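Long-range contacts in bartonella effector protein (Bep) substrate of VirB T4SS (Bartonella sp. AR 15-3, PDB 4M16), which probably transfers AMP from ATP to tyrosine or threonine residues of target proteins, the chain here being its N-terminal Fic domain: residues M189-D194 with Q205-L210; D137-T142 with L210-S215. All blocks are in the same frame, centred on the assembly; numbering follows the deposited sequence.

Interaction 1 of 2, residues M189-D194 with Q205-L210; sequences MRACND and QAMKSL
Met207 meets Ala191 and Cys192 by way of a folded side chain: CG stands opposite the backbone N (chi1 -172°), and bends at chi2 and chi3 (73°) curl the thioether toward helix 185-197. Its CB leaves the backbone across the line to that helix, so these later turns are what carry the methyl in. CE ends against the backbone, 3.7 Å from Ala191 O and 3.8 Å from Cys192 CA. Cys192 adds its sulfur from the flank, SG lying 4.0 Å from Met207 CE; this is apolar contact between a thiol and a methyl.

Ala191 sits at the centre. Its CB points at the opposite helix and fits between successive turns, packing on the carbonyl oxygen of Ala206 at 3.7 Å and on Leu210 CB at 4.0 Å. One turn further along, the methyl of Ala206 abuts the CB of Asp194 at 3.4 Å, a tight apolar touch in which the Asp194 carboxylate plays little part. With such small residues facing each other, the axes of the two segments come within 8.1 Å, and Ala191 CA and Met207 CA are 5.1 Å apart.

The two segments run nearly antiparallel, at 154°, as the arms of a helical hairpin whose short turn joins helix 185-197 to helix 200-214. Helix 135-152 closes over the sulfur-bearing side: Met207 also rests on Val143, Phe146 and Ser147, and Cys192 on Asn150, while Leu210 reaches Val183 in the loop that leads into helix 185-197.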
loop_
_atom_site.group_PDB
_atom_site.type_symbol
_atom_site.label_atom_id
_atom_site.label_comp_id
_atom_site.label_asym_id
_atom_site.label_seq_id
_atom_site.Cartn_x
_atom_site.Cartn_y
_atom_site.Cartn_z
ATOM N N MET A 189 5.127 -1.176 -10.323
ATOM C CA MET A 189 6.083 -1.925 -9.530
ATOM C C MET A 189 7.553 -1.584 -9.863
ATOM O O MET A 189 8.411 -1.642 -8.986
ATOM C CB MET A 189 5.785 -3.418 -9.611
ATOM C CG MET A 189 4.452 -3.815 -8.949
ATOM S SD MET A 189 4.174 -3.057 -7.315
ATOM C CE MET A 189 5.618 -3.710 -6.514
ATOM N N ARG A 190 7.842 -1.236 -11.115
ATOM C CA ARG A 190 9.162 -0.717 -11.468
ATOM C C ARG A 190 9.495 0.580 -10.753
ATOM O O ARG A 190 10.593 0.731 -10.212
ATOM C CB ARG A 190 9.284 -0.504 -12.976
ATOM C CG ARG A 190 10.683 -0.045 -13.367
ATOM C CD ARG A 190 10.902 -0.136 -14.859
ATOM N NE ARG A 190 10.323 1.018 -15.548
ATOM C CZ ARG A 190 9.159 1.052 -16.204
ATOM N NH1 ARG A 190 8.382 -0.038 -16.331
ATOM N NH2 ARG A 190 8.790 2.205 -16.766
ATOM N N ALA A 191 8.550 1.511 -10.686
ATOM C CA ALA A 191 8.784 2.739 -9.899
ATOM C C ALA A 191 8.984 2.432 -8.418
ATOM O O ALA A 191 9.841 2.990 -7.794
ATOM C CB ALA A 191 7.642 3.719 -10.072
ATOM N N CYS A 192 8.182 1.527 -7.863
ATOM C CA CYS A 192 8.268 1.223 -6.438
ATOM C C CYS A 192 9.590 0.515 -6.133
ATOM O O CYS A 192 10.285 0.856 -5.196
ATOM C CB CYS A 192 7.089 0.366 -5.984
ATOM S SG CYS A 192 5.501 1.228 -6.003
ATOM N N ASN A 193 9.940 -0.463 -6.956
ATOM C CA ASN A 193 11.171 -1.208 -6.747
ATOM C C ASN A 193 12.386 -0.270 -6.960
ATOM O O ASN A 193 13.310 -0.256 -6.149
ATOM C CB ASN A 193 11.200 -2.494 -7.572
ATOM C CG ASN A 193 10.165 -3.543 -7.088
ATOM O OD1 ASN A 193 9.561 -3.458 -6.000
ATOM N ND2 ASN A 193 9.978 -4.556 -7.905
ATOM N N ASP A 194 12.351 0.577 -7.978
ATOM C CA ASP A 194 13.439 1.562 -8.157
ATOM C C ASP A 194 13.606 2.542 -6.983
ATOM O O ASP A 194 14.748 2.925 -6.643
ATOM C CB ASP A 194 13.271 2.366 -9.459
ATOM C CG ASP A 194 13.679 1.591 -10.707
ATOM O OD1 ASP A 194 14.128 0.446 -10.621
ATOM O OD2 ASP A 194 13.530 2.165 -11.801
ATOM N N GLN A 205 13.369 10.309 -8.897
ATOM C CA GLN A 205 12.904 10.415 -10.295
ATOM C C GLN A 205 12.118 9.205 -10.786
ATOM O O GLN A 205 11.197 9.329 -11.642
ATOM C CB GLN A 205 14.074 10.698 -11.250
ATOM C CG GLN A 205 13.628 10.972 -12.658
ATOM C CD GLN A 205 12.691 12.164 -12.728
ATOM O OE1 GLN A 205 13.050 13.270 -12.300
ATOM N NE2 GLN A 205 11.486 11.945 -13.263
ATOM N N ALA A 206 12.488 8.018 -10.303
ATOM C CA ALA A 206 11.694 6.834 -10.650
ATOM C C ALA A 206 10.200 7.040 -10.284
ATOM O O ALA A 206 9.263 6.844 -11.058
ATOM C CB ALA A 206 12.235 5.599 -9.922
ATOM N N MET A 207 9.979 7.466 -9.067
ATOM C CA MET A 207 8.609 7.623 -8.607
ATOM C C MET A 207 7.936 8.891 -9.161
ATOM O O MET A 207 6.720 8.889 -9.424
ATOM C CB MET A 207 8.669 7.622 -7.079
ATOM C CG MET A 207 7.334 7.579 -6.360
ATOM S SD MET A 207 6.408 6.114 -6.746
ATOM C CE MET A 207 7.298 4.841 -5.851
ATOM N N LYS A 208 8.696 9.958 -9.375
ATOM C CA LYS A 208 8.125 11.187 -9.947
ATOM C C LYS A 208 7.516 10.967 -11.347
ATOM O O LYS A 208 6.454 11.519 -11.643
ATOM C CB LYS A 208 9.156 12.275 -10.039
ATOM C CG LYS A 208 8.571 13.619 -10.493
ATOM C CD LYS A 208 9.597 14.721 -10.358
ATOM C CE LYS A 208 9.098 16.030 -10.933
ATOM N NZ LYS A 208 10.097 17.078 -10.684
ATOM N N SER A 209 8.178 10.177 -12.198
ATOM C CA SER A 209 7.650 9.887 -13.558
ATOM C C SER A 209 6.312 9.207 -13.455
ATOM O O SER A 209 5.369 9.572 -14.164
ATOM C CB SER A 209 8.549 8.959 -14.383
ATOM O OG SER A 209 9.893 9.230 -14.096
ATOM N N LEU A 210 6.216 8.258 -12.532
ATOM C CA LEU A 210 4.920 7.568 -12.300
ATOM C C LEU A 210 3.856 8.555 -11.890
ATOM O O LEU A 210 2.754 8.547 -12.419
ATOM C CB LEU A 210 5.033 6.469 -11.265
ATOM C CG LEU A 210 3.683 5.798 -10.880
ATOM C CD1 LEU A 210 3.164 4.969 -12.056
ATOM C CD2 LEU A 210 3.764 4.924 -9.637
#

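Interaction 2 of 2, residues D137-T142 with L210-S215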
loop_
_atom_site.group_PDB
_atom_site.type_symbol
_atom_site.label_atom_id
_atom_site.label_comp_id
_atom_site.label_asym_id
_atom_site.label_seq_id
_atom_site.Cartn_x
_atom_site.Cartn_y
_atom_site.Cartn_z
ATOM N N ASP A 137 3.823 21.123 -6.337
ATOM C CA ASP A 137 4.172 20.833 -4.949
ATOM C C ASP A 137 3.446 19.586 -4.476
ATOM O O ASP A 137 4.009 18.832 -3.711
ATOM C CB ASP A 137 3.850 22.014 -4.035
ATOM C CG ASP A 137 4.841 23.192 -4.204
ATOM O OD1 ASP A 137 5.887 23.022 -4.852
ATOM O OD2 ASP A 137 4.525 24.304 -3.756
ATOM N N PHE A 138 2.185 19.409 -4.899
ATOM C CA PHE A 138 1.442 18.219 -4.568
ATOM C C PHE A 138 2.161 16.973 -5.122
ATOM O O PHE A 138 2.296 15.969 -4.417
ATOM C CB PHE A 138 -0.044 18.288 -5.011
ATOM C CG PHE A 138 -0.809 17.051 -4.690
ATOM C CD1 PHE A 138 -1.319 16.853 -3.400
ATOM C CD2 PHE A 138 -1.004 16.053 -5.633
ATOM C CE1 PHE A 138 -2.021 15.683 -3.072
ATOM C CE2 PHE A 138 -1.679 14.869 -5.301
ATOM C CZ PHE A 138 -2.206 14.696 -4.038
ATOM N N ILE A 139 2.644 17.003 -6.358
ATOM C CA ILE A 139 3.389 15.858 -6.851
ATOM C C ILE A 139 4.684 15.612 -6.043
ATOM O O ILE A 139 4.991 14.502 -5.670
ATOM C CB ILE A 139 3.624 15.982 -8.360
ATOM C CG1 ILE A 139 2.304 15.655 -9.061
ATOM C CG2 ILE A 139 4.658 14.977 -8.830
ATOM C CD1 ILE A 139 2.294 16.077 -10.499
ATOM N N GLU A 140 5.436 16.655 -5.774
ATOM C CA GLU A 140 6.700 16.504 -5.037
ATOM C C GLU A 140 6.423 15.847 -3.694
ATOM O O GLU A 140 7.119 14.940 -3.302
ATOM C CB GLU A 140 7.386 17.867 -4.855
ATOM C CG GLU A 140 8.513 17.923 -3.842
ATOM C CD GLU A 140 9.813 17.296 -4.310
ATOM O OE1 GLU A 140 9.940 16.936 -5.500
ATOM O OE2 GLU A 140 10.729 17.208 -3.503
ATOM N N GLU A 141 5.398 16.330 -2.968
ATOM C CA GLU A 141 5.184 15.847 -1.612
ATOM C C GLU A 141 4.572 14.447 -1.613
ATOM O O GLU A 141 4.919 13.628 -0.747
ATOM C CB GLU A 141 4.299 16.807 -0.812
ATOM C CG GLU A 141 4.951 18.154 -0.521
ATOM C CD GLU A 141 6.360 18.003 0.048
ATOM O OE1 GLU A 141 6.510 17.307 1.072
ATOM O OE2 GLU A 141 7.326 18.580 -0.558
ATOM N N THR A 142 3.700 14.165 -2.579
ATOM C CA THR A 142 3.152 12.809 -2.689
ATOM C C THR A 142 4.193 11.790 -3.102
ATOM O O THR A 142 4.184 10.673 -2.592
ATOM C CB THR A 142 1.898 12.643 -3.593
ATOM O OG1 THR A 142 2.109 13.182 -4.898
ATOM C CG2 THR A 142 0.642 13.261 -2.912
ATOM N N LEU A 210 6.216 8.258 -12.532
ATOM C CA LEU A 210 4.920 7.568 -12.300
ATOM C C LEU A 210 3.856 8.555 -11.890
ATOM O O LEU A 210 2.754 8.547 -12.419
ATOM C CB LEU A 210 5.033 6.469 -11.265
ATOM C CG LEU A 210 3.683 5.798 -10.880
ATOM C CD1 LEU A 210 3.164 4.969 -12.056
ATOM C CD2 LEU A 210 3.764 4.924 -9.637
ATOM N N PHE A 211 4.183 9.409 -10.923
ATOM C CA PHE A 211 3.210 10.384 -10.428
ATOM C C PHE A 211 2.767 11.398 -11.494
ATOM O O PHE A 211 1.582 11.792 -11.541
ATOM C CB PHE A 211 3.660 11.006 -9.093
ATOM C CG PHE A 211 3.223 10.173 -7.917
ATOM C CD1 PHE A 211 3.840 8.983 -7.630
ATOM C CD2 PHE A 211 2.096 10.502 -7.211
ATOM C CE1 PHE A 211 3.381 8.162 -6.612
ATOM C CE2 PHE A 211 1.642 9.699 -6.187
ATOM C CZ PHE A 211 2.291 8.535 -5.861
ATOM N N GLU A 212 3.681 11.798 -12.350
ATOM C CA GLU A 212 3.325 12.697 -13.452
ATOM C C GLU A 212 2.310 12.011 -14.423
ATOM O O GLU A 212 1.320 12.596 -14.821
ATOM C CB GLU A 212 4.580 13.190 -14.150
ATOM C CG GLU A 212 5.289 14.218 -13.261
ATOM C CD GLU A 212 6.633 14.698 -13.769
ATOM O OE1 GLU A 212 7.126 14.149 -14.780
ATOM O OE2 GLU A 212 7.220 15.626 -13.131
ATOM N N ASP A 213 2.548 10.751 -14.708
ATOM C CA ASP A 213 1.728 9.971 -15.624
ATOM C C ASP A 213 0.291 9.730 -15.118
ATOM O O ASP A 213 -0.639 9.612 -15.934
ATOM C CB ASP A 213 2.383 8.601 -15.811
ATOM C CG ASP A 213 3.608 8.652 -16.733
ATOM O OD1 ASP A 213 3.832 9.684 -17.348
ATOM O OD2 ASP A 213 4.343 7.626 -16.841
ATOM N N ILE A 214 0.116 9.609 -13.793
ATOM C CA ILE A 214 -1.184 9.207 -13.248
ATOM C C ILE A 214 -1.997 10.398 -12.715
ATOM O O ILE A 214 -3.098 10.214 -12.154
ATOM C CB ILE A 214 -1.063 8.095 -12.152
ATOM C CG1 ILE A 214 -0.417 8.644 -10.883
ATOM C CG2 ILE A 214 -0.386 6.848 -12.722
ATOM C CD1 ILE A 214 -0.349 7.670 -9.741
ATOM N N SER A 215 -1.473 11.612 -12.903
ATOM C CA SER A 215 -2.062 12.798 -12.243
ATOM C C SER A 215 -2.683 13.788 -13.229
ATOM O O SER A 215 -2.662 14.995 -13.016
ATOM C CB SER A 215 -1.045 13.509 -11.350
ATOM O OG SER A 215 0.068 13.891 -12.075
#
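Ile139 reaches from helix 135-152 toward Phe211 and Ser215, and its two branches divide the work. CB points at the other helix. From it CG2 passes alongside Phe211 CB at 4.1 Å, while CG1, beside the backbone N (chi1 -75°), heads for Ser215 and continues to CD1, which stops 3.5 Å from Ser215 OG. That hydroxyl is turned back to helix 200-214, giving its proton to Phe211 O at 2.6 Å, so Ile139 meets it in van der Waals contact.

A turn further on, Thr142 crosses the Phe211 ring at a slant, with OG1 3.5 Å from Phe211 CD2. In this conformer, one of two deposited, Thr142 OG1 donates to Phe138 O at 2.8 Å, which already accepts from Thr142 N; the two donors approach from opposite faces of the carbonyl plane. Thr142 CG2 lies over one face of the Phe138 ring, toward the rim.

Phe211 also meets Phe146 edge-to-face, and Ser215 O accepts from Arg135. The axes of the two segments cross at 133°, 10.2 Å apart. The contact packs helix 200-214 on the start of helix 135-152, which runs directly into HPFRAGNE, this protein's version of the Fic signature motif.

Both contacts are buried and both use helix 200-214, which lies against helix 185-197 in interaction 1 and against helix 135-152 in interaction 2. Leu210 belongs to both ranges but touches the partner segment only in the first. Interaction 1 joins neighbours in sequence and is nested within the much longer loop closed by interaction 2. Their chemistry differs with spacing: small residues and a bent methionine serve the close pair, whereas an aromatic ring, a branched aliphatic chain and two hydroxyls turned to backbone carbonyls four residues earlier fill the wider one. Phe146 connects the two, touching Met207 of the first and Phe211 of the second.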